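Local coordinates for protein aspartate-semialdehyde dehydrogenase 2 (PDB 2R00) that catalyses the NADPH-dependent reductive dephosphorylation of L-aspartyl-4-phosphate to L-aspartate-semialdehyde, a step leading to lysine and methionine, at residues V6-A11 with L33-S38; V147-I152 with P227-N232. One frame throughout, in Å; residues are numbered along the deposited sequence.

Contact 1 of 2, residues V6-A11 with L33-S38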
loop_
_atom_site.group_PDB
_atom_site.type_symbol
_atom_site.label_atom_id
_atom_site.label_comp_id
_atom_site.label_asym_id
_atom_site.label_seq_id
_atom_site.Cartn_x
_atom_site.Cartn_y
_atom_site.Cartn_z
ATOM N N VAL A 6 -12.062 -0.360 -38.943
ATOM C CA VAL A 6 -11.820 -0.791 -37.570
ATOM C C VAL A 6 -13.093 -1.334 -36.922
ATOM O O VAL A 6 -14.171 -0.742 -37.041
ATOM C CB VAL A 6 -11.254 0.376 -36.716
ATOM C CG1 VAL A 6 -10.961 -0.083 -35.283
ATOM C CG2 VAL A 6 -9.994 0.954 -37.362
ATOM N N ALA A 7 -12.950 -2.467 -36.243
ATOM C CA ALA A 7 -14.024 -3.059 -35.454
ATOM C C ALA A 7 -13.708 -2.948 -33.970
ATOM O O ALA A 7 -12.542 -3.063 -33.557
ATOM C CB ALA A 7 -14.227 -4.533 -35.824
ATOM N N ILE A 8 -14.751 -2.734 -33.177
ATOM C CA ILE A 8 -14.666 -2.887 -31.731
ATOM C C ILE A 8 -15.610 -4.012 -31.348
ATOM O O ILE A 8 -16.806 -3.944 -31.633
ATOM C CB ILE A 8 -15.051 -1.594 -30.973
ATOM C CG1 ILE A 8 -14.068 -0.463 -31.297
ATOM C CG2 ILE A 8 -15.082 -1.846 -29.450
ATOM C CD1 ILE A 8 -14.550 0.922 -30.841
ATOM N N PHE A 9 -15.065 -5.060 -30.731
ATOM C CA PHE A 9 -15.874 -6.183 -30.253
ATOM C C PHE A 9 -16.053 -6.077 -28.746
ATOM O O PHE A 9 -15.083 -5.993 -28.002
ATOM C CB PHE A 9 -15.246 -7.529 -30.661
ATOM C CG PHE A 9 -16.020 -8.746 -30.203
ATOM C CD1 PHE A 9 -17.419 -8.733 -30.130
ATOM C CD2 PHE A 9 -15.349 -9.920 -29.872
ATOM C CE1 PHE A 9 -18.131 -9.868 -29.712
ATOM C CE2 PHE A 9 -16.045 -11.066 -29.468
ATOM C CZ PHE A 9 -17.437 -11.040 -29.380
ATOM N N GLY A 10 -17.308 -6.089 -28.308
ATOM C CA GLY A 10 -17.653 -5.757 -26.934
ATOM C C GLY A 10 -17.987 -4.279 -26.850
ATOM O O GLY A 10 -17.713 -3.625 -25.846
ATOM N N ALA A 11 -18.601 -3.764 -27.916
ATOM C CA ALA A 11 -18.852 -2.329 -28.082
ATOM C C ALA A 11 -19.825 -1.715 -27.071
ATOM O O ALA A 11 -19.808 -0.499 -26.865
ATOM C CB ALA A 11 -19.326 -2.051 -29.489
ATOM N N LEU A 33 -16.076 2.424 -39.108
ATOM C CA LEU A 33 -16.053 1.804 -37.787
ATOM C C LEU A 33 -17.195 0.813 -37.674
ATOM O O LEU A 33 -18.332 1.137 -38.026
ATOM C CB LEU A 33 -16.160 2.867 -36.681
ATOM C CG LEU A 33 -16.147 2.369 -35.230
ATOM C CD1 LEU A 33 -14.777 1.796 -34.855
ATOM C CD2 LEU A 33 -16.536 3.478 -34.273
ATOM N N PHE A 34 -16.886 -0.395 -37.196
ATOM C CA PHE A 34 -17.900 -1.417 -36.937
ATOM C C PHE A 34 -17.960 -1.737 -35.443
ATOM O O PHE A 34 -16.928 -1.864 -34.776
ATOM C CB PHE A 34 -17.626 -2.692 -37.749
ATOM C CG PHE A 34 -17.579 -2.468 -39.237
ATOM C CD1 PHE A 34 -16.394 -2.102 -39.864
ATOM C CD2 PHE A 34 -18.724 -2.626 -40.014
ATOM C CE1 PHE A 34 -16.340 -1.893 -41.249
ATOM C CE2 PHE A 34 -18.679 -2.422 -41.393
ATOM C CZ PHE A 34 -17.487 -2.053 -42.008
ATOM N N LEU A 35 -19.173 -1.846 -34.921
ATOM C CA LEU A 35 -19.366 -2.154 -33.518
ATOM C C LEU A 35 -20.048 -3.506 -33.397
ATOM O O LEU A 35 -21.124 -3.723 -33.965
ATOM C CB LEU A 35 -20.173 -1.052 -32.824
ATOM C CG LEU A 35 -19.588 0.362 -32.908
ATOM C CD1 LEU A 35 -20.533 1.394 -32.277
ATOM C CD2 LEU A 35 -18.194 0.438 -32.274
ATOM N N LEU A 36 -19.398 -4.417 -32.679
ATOM C CA LEU A 36 -19.860 -5.796 -32.562
ATOM C C LEU A 36 -20.170 -6.150 -31.118
ATOM O O LEU A 36 -19.510 -5.677 -30.193
ATOM C CB LEU A 36 -18.812 -6.765 -33.131
ATOM C CG LEU A 36 -18.269 -6.420 -34.520
ATOM C CD1 LEU A 36 -16.989 -7.171 -34.845
ATOM C CD2 LEU A 36 -19.341 -6.659 -35.574
ATOM N N ALA A 37 -21.202 -6.966 -30.941
ATOM C CA ALA A 37 -21.571 -7.513 -29.640
ATOM C C ALA A 37 -22.407 -8.777 -29.852
ATOM O O ALA A 37 -22.472 -9.300 -30.966
ATOM C CB ALA A 37 -22.340 -6.481 -28.821
ATOM N N SER A 38 -23.032 -9.268 -28.786
ATOM C CA SER A 38 -23.950 -10.396 -28.891
ATOM C C SER A 38 -25.270 -9.922 -29.506
ATOM O O SER A 38 -25.466 -8.723 -29.736
ATOM C CB SER A 38 -24.187 -11.042 -27.521
ATOM O OG SER A 38 -25.211 -10.363 -26.804
#
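Ile-8 and Leu-35 lie side by side on one face of a pair of parallel strands and show how branched side chains cover a face of such a sheet. With its CG1 anti to the carbonyl carbon (chi1 -63°), Ile-8 carries CD1 to 3.9 Å from Leu-35 CD2 and 4.1 Å from Leu-33 CD1, while Leu-20 of helix 14-25 packs on both Ile-8 and Leu-35. On the other face, Leu-36 spreads over two neighbours: its CD1 rests 3.9 Å from Ala-7 CB, and its CB lies 3.8 Å from Phe-9 CD1. The Phe-9 ring crosses that side chain at about a right angle and turns an edge to the Leu-36 carbonyl; beyond the pair it meets Phe-71 edge-to-face. This is the opening beta-alpha-beta unit of a Rossmann fold, and the glycine-rich turn starting at Gly-10 leads into residues Thr-12 to Val-15, predicted to bind NADP(+). Where that turn begins, two donors grip Leu-36 O from opposite faces of its carbonyl plane, Gly-10 N at 2.9 Å and Ala-11 N at 3.1 Å, the latter bond almost straight. Ala-11 also points its CB toward segment 33-38, 3.6 Å from Leu-35 CB.

Contact 2 of 2, residues V147-I152 with P227-N232; sequences VGIERI and PSIMVN
Arg-151 and Asn-232 meet across two parallel strands, and the arginine can be followed outward atom by atom. CB passes 4.1 Å from Met-230 O. CG, placed anti to the backbone N (chi1 -167°), comes to 3.4 Å from Asn-232 ND2 and also brushes Met-230 CB, and CD stays 3.5 Å from Asn-232 ND2. Beyond CD the chain bends at chi3 (-28°), and the guanidinium and Asn-232 amide planes end up 37° apart. NH1 then makes a long, weak ion pair with Glu-251 of the second subunit, whose His-303 also packs on the arginine. The amide brushed by CG and CD is itself tied at both ends: Asn-232 OD1 accepts from Ile-301 N of the second subunit, and its ND2 bonds to Asn-153 OD1. Between the backbones, Met-230 O receives Ile-152 N at 2.8 Å, and Ile-152 O receives Asn-232 N at 2.7 Å. Ile-152 and Val-231 take the other face; in the loop just before strand 230-238, Ile-229 CG2 touches both Ile-149 CG2 (4.1 Å) and Ile-152 CD1 (4.2 Å). Glu-150 and Arg-151 both face Glu-251 of strand 244-252, a classic beta bulge on the antiparallel side of strand 149-159, while strand 230-238, outermost within this chain, pairs parallel on its other side in the mixed sheet of the dimerisation domain.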
loop_
_atom_site.group_PDB
_atom_site.type_symbol
_atom_site.label_atom_id
_atom_site.label_comp_id
_atom_site.label_asym_id
_atom_site.label_seq_id
_atom_site.Cartn_x
_atom_site.Cartn_y
_atom_site.Cartn_z
ATOM N N VAL A 147 19.418 2.991 -15.007
ATOM C CA VAL A 147 20.232 2.260 -14.028
ATOM C C VAL A 147 19.942 0.762 -13.889
ATOM O O VAL A 147 20.593 0.072 -13.101
ATOM C CB VAL A 147 20.160 2.918 -12.622
ATOM C CG1 VAL A 147 20.955 4.216 -12.595
ATOM C CG2 VAL A 147 18.721 3.162 -12.212
ATOM N N GLY A 148 18.973 0.261 -14.647
ATOM C CA GLY A 148 18.623 -1.164 -14.595
ATOM C C GLY A 148 17.746 -1.478 -13.396
ATOM O O GLY A 148 17.699 -0.707 -12.436
ATOM N N ILE A 149 17.037 -2.600 -13.458
ATOM C CA ILE A 149 16.209 -3.043 -12.341
ATOM C C ILE A 149 16.481 -4.509 -12.031
ATOM O O ILE A 149 16.387 -5.374 -12.905
ATOM C CB ILE A 149 14.690 -2.824 -12.594
ATOM C CG1 ILE A 149 14.377 -1.337 -12.803
ATOM C CG2 ILE A 149 13.864 -3.386 -11.416
ATOM C CD1 ILE A 149 12.956 -1.059 -13.219
ATOM N N GLU A 150 16.825 -4.762 -10.772
ATOM C CA GLU A 150 17.130 -6.092 -10.273
ATOM C C GLU A 150 15.863 -6.739 -9.723
ATOM O O GLU A 150 15.544 -7.884 -10.052
ATOM C CB GLU A 150 18.196 -5.977 -9.178
ATOM C CG GLU A 150 18.774 -7.285 -8.670
ATOM C CD GLU A 150 19.923 -7.063 -7.688
ATOM O OE1 GLU A 150 20.813 -7.946 -7.597
ATOM O OE2 GLU A 150 19.948 -5.996 -7.015
ATOM N N ARG A 151 15.137 -5.985 -8.896
ATOM C CA ARG A 151 13.948 -6.489 -8.233
ATOM C C ARG A 151 12.875 -5.406 -8.100
ATOM O O ARG A 151 13.180 -4.261 -7.758
ATOM C CB ARG A 151 14.328 -7.025 -6.858
ATOM C CG ARG A 151 13.250 -7.848 -6.178
ATOM C CD ARG A 151 13.691 -8.300 -4.788
ATOM N NE ARG A 151 15.143 -8.436 -4.707
ATOM C CZ ARG A 151 15.916 -7.726 -3.889
ATOM N NH1 ARG A 151 15.369 -6.846 -3.055
ATOM N NH2 ARG A 151 17.232 -7.909 -3.896
ATOM N N ILE A 152 11.627 -5.781 -8.398
ATOM C CA ILE A 152 10.456 -4.919 -8.162
ATOM C C ILE A 152 9.560 -5.585 -7.123
ATOM O O ILE A 152 9.149 -6.741 -7.292
ATOM C CB ILE A 152 9.604 -4.693 -9.449
ATOM C CG1 ILE A 152 10.430 -4.038 -10.564
ATOM C CG2 ILE A 152 8.361 -3.835 -9.138
ATOM C CD1 ILE A 152 9.850 -4.246 -11.983
ATOM N N PRO A 227 13.947 -12.054 -18.352
ATOM C CA PRO A 227 13.650 -13.116 -17.382
ATOM C C PRO A 227 14.399 -12.979 -16.056
ATOM O O PRO A 227 14.022 -13.633 -15.076
ATOM C CB PRO A 227 14.084 -14.396 -18.111
ATOM C CG PRO A 227 15.026 -13.946 -19.171
ATOM C CD PRO A 227 14.572 -12.586 -19.577
ATOM N N SER A 228 15.429 -12.131 -16.023
ATOM C CA SER A 228 16.230 -11.916 -14.813
ATOM C C SER A 228 15.610 -10.927 -13.812
ATOM O O SER A 228 15.944 -10.954 -12.619
ATOM C CB SER A 228 17.671 -11.519 -15.157
ATOM O OG SER A 228 17.775 -10.153 -15.530
ATOM N N ILE A 229 14.705 -10.069 -14.279
ATOM C CA ILE A 229 14.021 -9.153 -13.361
ATOM C C ILE A 229 13.082 -9.930 -12.461
ATOM O O ILE A 229 12.163 -10.609 -12.928
ATOM C CB ILE A 229 13.226 -8.041 -14.058
ATOM C CG1 ILE A 229 14.072 -7.347 -15.119
ATOM C CG2 ILE A 229 12.783 -7.007 -13.034
ATOM C CD1 ILE A 229 13.340 -6.212 -15.838
ATOM N N MET A 230 13.324 -9.828 -11.162
ATOM C CA MET A 230 12.418 -10.422 -10.186
ATOM C C MET A 230 11.304 -9.439 -9.833
ATOM O O MET A 230 11.540 -8.242 -9.660
ATOM C CB MET A 230 13.189 -10.906 -8.957
ATOM C CG MET A 230 14.172 -12.071 -9.263
ATOM S SD MET A 230 13.398 -13.632 -9.807
ATOM C CE MET A 230 13.604 -13.547 -11.594
ATOM N N VAL A 231 10.085 -9.964 -9.766
ATOM C CA VAL A 231 8.894 -9.168 -9.504
ATOM C C VAL A 231 8.122 -9.847 -8.379
ATOM O O VAL A 231 7.811 -11.035 -8.453
ATOM C CB VAL A 231 7.982 -9.061 -10.751
ATOM C CG1 VAL A 231 6.851 -8.060 -10.495
ATOM C CG2 VAL A 231 8.794 -8.669 -12.013
ATOM N N ASN A 232 7.818 -9.087 -7.339
ATOM C CA ASN A 232 7.128 -9.617 -6.166
ATOM C C ASN A 232 5.870 -8.796 -5.876
ATOM O O ASN A 232 5.931 -7.806 -5.143
ATOM C CB ASN A 232 8.103 -9.610 -4.985
ATOM C CG ASN A 232 9.379 -10.385 -5.293
ATOM O OD1 ASN A 232 9.326 -11.582 -5.533
ATOM N ND2 ASN A 232 10.516 -9.695 -5.330
#

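Both contacts pair parallel strands, so in each the chain must cross over before it returns. From the N terminus, strand 4-9 leads through helix 14-25 to strand 30-37, and contact 1 closes this short connection of 21 residues within the nucleotide-binding domain. The chain then completes that domain's sheet and enters helix 131-147, which begins at the active-site Cys-131 and runs into segment 147-152. Contact 2 closes a much longer excursion of 74 residues, which includes helix 211-223, in the dimerisation domain. The two loops neither nest nor cross but follow in series; the centres of contacts 1 and 2 are about 38 Å apart, on opposite sides of the chain's centre.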